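5'-methylthioadenosine nucleosidase / s-adenosylhomocysteine nucleosidase (Brucella melitensis bv. 1, PDB 4PR3) is a nucleosidase of the phosphorylase superfamily, an alpha/beta protein built round a mixed beta-sheet, modelled here with adenine in its ligand pocket. Local coordinates at residues 31-36 / 220-225; 136-141 / 227-232. All coordinates share one frame; numbering follows the deposited sequence.

Contact 1 of 2, residues 31-36 / 220-225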
# COMPACT_ATOMS: atom_id res chain seq x y z
N LYS A 31 -1.74 21.37 -19.99
CA LYS A 31 -2.06 20.27 -19.09
C LYS A 31 -0.96 20.11 -18.04
O LYS A 31 0.22 20.31 -18.32
CB LYS A 31 -2.23 18.96 -19.87
CG LYS A 31 -3.29 19.01 -20.95
CD LYS A 31 -4.66 19.33 -20.38
CE LYS A 31 -5.70 19.39 -21.49
NZ LYS A 31 -7.04 19.83 -21.00
N ARG A 32 -1.35 19.76 -16.82
CA ARG A 32 -0.39 19.62 -15.73
C ARG A 32 -0.03 18.16 -15.46
O ARG A 32 -0.88 17.35 -15.09
CB ARG A 32 -0.91 20.29 -14.46
CG ARG A 32 0.03 21.35 -13.90
CD ARG A 32 -0.75 22.44 -13.18
NE ARG A 32 -2.02 21.94 -12.67
CZ ARG A 32 -2.84 22.64 -11.90
NH1 ARG A 32 -2.52 23.88 -11.54
NH2 ARG A 32 -3.98 22.10 -11.48
N LEU A 33 1.25 17.83 -15.65
CA LEU A 33 1.74 16.46 -15.51
C LEU A 33 2.61 16.29 -14.27
O LEU A 33 3.44 17.13 -13.96
CB LEU A 33 2.54 16.05 -16.74
CG LEU A 33 1.91 16.26 -18.12
CD1 LEU A 33 2.75 15.59 -19.19
CD2 LEU A 33 0.49 15.73 -18.14
N LEU A 34 2.41 15.17 -13.57
CA LEU A 34 3.18 14.86 -12.38
C LEU A 34 3.91 13.53 -12.53
O LEU A 34 3.29 12.48 -12.67
CB LEU A 34 2.25 14.82 -11.16
CG LEU A 34 2.90 14.42 -9.83
CD1 LEU A 34 4.02 15.40 -9.48
CD2 LEU A 34 1.86 14.37 -8.72
N TYR A 35 5.24 13.58 -12.50
CA TYR A 35 6.04 12.37 -12.63
C TYR A 35 6.43 11.83 -11.26
O TYR A 35 6.91 12.57 -10.41
CB TYR A 35 7.30 12.64 -13.46
CG TYR A 35 7.02 13.02 -14.89
CD1 TYR A 35 6.71 14.34 -15.23
CD2 TYR A 35 7.06 12.08 -15.90
CE1 TYR A 35 6.45 14.69 -16.54
CE2 TYR A 35 6.81 12.43 -17.22
CZ TYR A 35 6.50 13.73 -17.53
OH TYR A 35 6.24 14.09 -18.83
N VAL A 36 6.20 10.54 -11.05
CA VAL A 36 6.57 9.91 -9.80
C VAL A 36 7.55 8.76 -10.02
O VAL A 36 7.44 8.01 -10.99
CB VAL A 36 5.33 9.43 -9.00
CG1 VAL A 36 4.33 10.56 -8.85
CG2 VAL A 36 4.69 8.23 -9.67
N ARG A 220 7.73 11.14 -26.17
CA ARG A 220 6.60 10.73 -26.99
C ARG A 220 5.27 10.90 -26.26
O ARG A 220 4.24 11.15 -26.88
CB ARG A 220 6.76 9.28 -27.47
CG ARG A 220 8.12 8.99 -28.06
CD ARG A 220 8.17 7.61 -28.68
NE ARG A 220 7.53 7.59 -29.99
CZ ARG A 220 8.18 7.72 -31.14
NH1 ARG A 220 9.50 7.87 -31.14
NH2 ARG A 220 7.52 7.70 -32.28
N VAL A 221 5.29 10.75 -24.94
CA VAL A 221 4.07 10.91 -24.15
C VAL A 221 3.65 12.38 -24.09
O VAL A 221 2.49 12.71 -24.31
CB VAL A 221 4.23 10.36 -22.72
CG1 VAL A 221 2.98 10.64 -21.90
CG2 VAL A 221 4.52 8.86 -22.76
N GLU A 222 4.61 13.26 -23.80
CA GLU A 222 4.34 14.69 -23.75
C GLU A 222 3.81 15.21 -25.09
O GLU A 222 2.91 16.05 -25.13
CB GLU A 222 5.58 15.46 -23.32
CG GLU A 222 5.99 15.21 -21.87
CD GLU A 222 7.15 16.07 -21.43
OE1 GLU A 222 7.76 16.73 -22.30
OE2 GLU A 222 7.46 16.10 -20.22
N ARG A 223 4.36 14.68 -26.18
CA ARG A 223 3.86 15.00 -27.50
C ARG A 223 2.42 14.51 -27.65
O ARG A 223 1.58 15.20 -28.23
CB ARG A 223 4.74 14.38 -28.58
CG ARG A 223 4.18 14.52 -29.98
CD ARG A 223 3.99 15.98 -30.36
NE ARG A 223 3.33 16.12 -31.66
CZ ARG A 223 3.94 15.98 -32.82
NH1 ARG A 223 5.24 15.69 -32.86
NH2 ARG A 223 3.27 16.12 -33.96
N ALA A 224 2.15 13.32 -27.13
CA ALA A 224 0.81 12.76 -27.20
C ALA A 224 -0.18 13.57 -26.37
O ALA A 224 -1.34 13.72 -26.74
CB ALA A 224 0.81 11.30 -26.74
N VAL A 225 0.29 14.11 -25.25
CA VAL A 225 -0.55 14.95 -24.40
C VAL A 225 -0.95 16.20 -25.17
O VAL A 225 -2.11 16.60 -25.16
CB VAL A 225 0.16 15.33 -23.08
CG1 VAL A 225 -0.59 16.44 -22.36
CG2 VAL A 225 0.30 14.11 -22.18

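Contact 2 of 2, residues 136-141 / 227-232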
# COMPACT_ATOMS: atom_id res chain seq x y z
N PHE A 136 -4.63 4.69 -21.27
CA PHE A 136 -3.95 5.33 -22.40
C PHE A 136 -3.03 4.44 -23.24
O PHE A 136 -2.45 3.47 -22.74
CB PHE A 136 -3.16 6.55 -21.92
CG PHE A 136 -4.02 7.60 -21.27
CD1 PHE A 136 -5.23 7.95 -21.83
CD2 PHE A 136 -3.62 8.21 -20.10
CE1 PHE A 136 -6.03 8.92 -21.24
CE2 PHE A 136 -4.41 9.17 -19.50
CZ PHE A 136 -5.62 9.53 -20.08
N ARG A 137 -2.92 4.79 -24.52
CA ARG A 137 -1.99 4.14 -25.44
C ARG A 137 -1.29 5.21 -26.26
O ARG A 137 -1.93 5.96 -26.99
CB ARG A 137 -2.73 3.18 -26.37
CG ARG A 137 -3.44 2.03 -25.66
CD ARG A 137 -2.46 1.14 -24.92
NE ARG A 137 -3.14 0.04 -24.26
CZ ARG A 137 -3.61 0.08 -23.01
NH1 ARG A 137 -3.46 1.18 -22.28
NH2 ARG A 137 -4.22 -0.97 -22.50
N VAL A 138 0.03 5.28 -26.14
CA VAL A 138 0.82 6.23 -26.91
C VAL A 138 1.53 5.50 -28.04
O VAL A 138 2.18 4.48 -27.82
CB VAL A 138 1.84 6.96 -26.02
CG1 VAL A 138 2.73 7.88 -26.86
CG2 VAL A 138 1.13 7.75 -24.94
N ALA A 139 1.41 6.02 -29.26
CA ALA A 139 2.02 5.40 -30.43
C ALA A 139 3.54 5.46 -30.35
O ALA A 139 4.11 6.43 -29.86
CB ALA A 139 1.54 6.08 -31.69
N GLY A 140 4.19 4.40 -30.83
CA GLY A 140 5.64 4.37 -30.90
C GLY A 140 6.30 3.73 -29.70
O GLY A 140 7.53 3.66 -29.61
N ILE A 141 5.49 3.26 -28.76
CA ILE A 141 6.01 2.58 -27.58
C ILE A 141 5.34 1.22 -27.42
O ILE A 141 4.13 1.09 -27.55
CB ILE A 141 5.77 3.41 -26.30
CG1 ILE A 141 6.30 4.84 -26.48
CG2 ILE A 141 6.44 2.75 -25.10
CD1 ILE A 141 5.96 5.75 -25.32
N ASP A 227 -1.21 16.31 -28.23
CA ASP A 227 -2.05 15.83 -29.32
C ASP A 227 -3.44 15.43 -28.83
O ASP A 227 -4.25 14.92 -29.60
CB ASP A 227 -1.41 14.63 -30.02
CG ASP A 227 -0.17 15.00 -30.80
OD1 ASP A 227 0.05 16.21 -31.04
OD2 ASP A 227 0.59 14.08 -31.17
N GLY A 228 -3.71 15.65 -27.55
CA GLY A 228 -5.02 15.36 -27.00
C GLY A 228 -5.18 13.99 -26.37
O GLY A 228 -6.29 13.46 -26.33
N LEU A 229 -4.08 13.43 -25.87
CA LEU A 229 -4.11 12.14 -25.17
C LEU A 229 -5.19 12.09 -24.09
O LEU A 229 -5.78 11.04 -23.84
CB LEU A 229 -2.75 11.83 -24.56
CG LEU A 229 -2.61 10.47 -23.86
CD1 LEU A 229 -2.70 9.34 -24.87
CD2 LEU A 229 -1.31 10.38 -23.07
N LEU A 230 -5.46 13.22 -23.44
CA LEU A 230 -6.53 13.23 -22.46
C LEU A 230 -7.76 13.85 -23.11
O LEU A 230 -7.87 15.08 -23.20
CB LEU A 230 -6.10 14.08 -21.26
CG LEU A 230 -4.60 14.06 -20.94
CD1 LEU A 230 -4.24 15.12 -19.91
CD2 LEU A 230 -4.15 12.69 -20.45
N SER A 231 -8.70 13.00 -23.50
CA SER A 231 -9.93 13.39 -24.20
C SER A 231 -10.69 12.14 -24.66
O SER A 231 -10.07 11.12 -25.01
CB SER A 231 -9.64 14.28 -25.41
OG SER A 231 -9.21 13.52 -26.52
N PRO A 232 -12.03 12.20 -24.67
CA PRO A 232 -12.92 11.14 -25.15
C PRO A 232 -13.14 11.17 -26.66
O PRO A 232 -12.38 11.87 -27.34
CB PRO A 232 -14.23 11.44 -24.42
CG PRO A 232 -14.23 12.93 -24.30
CD PRO A 232 -12.79 13.32 -24.08

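Contact 1 of 2, residues 31-36 / 220-225
With CG anti to its own carbonyl carbon (chi1 -64°), Y35 sends its ring out from strand 31-36 toward helix 220-225, while E222, whose chain runs extended beyond CG, reaches across from the helix to meet it. The phenol donates from OH to the carboxylate, Y35 OH to E222 OE2 at 2.7 Å, but the bond is weak. Ring and carboxylate planes stand 61° apart, and the oxygen comes to the ring obliquely. E222 OE2 has a stronger partner in K26, whose ammonium forms a salt bridge with it, so the carboxylate joins the tyrosine to the neighbouring strand 26-28. In this alpha/beta fold of the phosphorylase superfamily the C-terminal helix 207-226 packs on the mixed sheet; the axes of segments 31-36 and 220-225 run at 154°, 10.8 Å apart at closest. Alternate strand residues K31, L33 and Y35 face the helix. V225 meets the first two: CG2 lies 4.1 Å from L33 CD1, the side chains running past each other in opposite directions, and CG1 lies 3.9 Å from K31 CB. The lysine touches with CB and CG, and the rest of its chain turns away. The Y35 ring also stacks with F51.

Contact 2 of 2, residues 136-141 / 227-232
L229 lies over one face of the F136 ring, its CG 4.1 Å above the ring plane and displaced toward the rim. A chi1 of -176° swings CG of L229 away from its backbone N and over the ring; from there CD1 reaches F136 CB at 4.1 Å, and CD2 meets V138 CG2 at 4.0 Å, where the two side chains cross at about a right angle. L230 touches the far end of the ring, its CD2 3.5 Å from F136 CZ and oblique to the ring. The L229 carbonyl oxygen also lies near the ring, 3.4 Å from F136 CE1. This apolar cluster is the close-packed part of the contact, and it joins the two segments without polar bonds between them.

Beyond it the contact opens toward solvent. R137 turns outward, its guanidinium hydrogen-bonded through NH1 to L134 O, and a type II beta turn runs from V138 to I141, exposed at A139 and G140, with G140 at positive phi. On the other segment, S231 OG bonds to G228 O at 2.9 Å in the carbonyl plane.

A Schellman motif at G228, with positive phi, turns the chain out of helix 207-226 and on to L229. On the inner side, F136 and L229 rest on L185 of strand 184-192, V138 packs on A224 of the helix, and Q102 of strand 100-108 binds the carbonyl oxygens of V138 and I141.

How the contacts relate
Following the chain from the N terminus, strand 31-36 is the earliest of the four segments; loop 136-141 comes next, then helix segment 220-225, then the tail 227-232. Contact 1 closes a span of 183 residues by returning the last helix to the early strand; contact 2 closes one of 85, bringing the tail to the loop. The two spans cross, since their segments alternate along the sequence. Their centres are about 10 Å apart, and the helix end links them directly: A224 O probably accepts a hydrogen bond from L229 N at 2.9 Å, and V138 CG1 packs near R220 O. Together they fasten the C-terminal helix and tail to the sheet and to a surface loop.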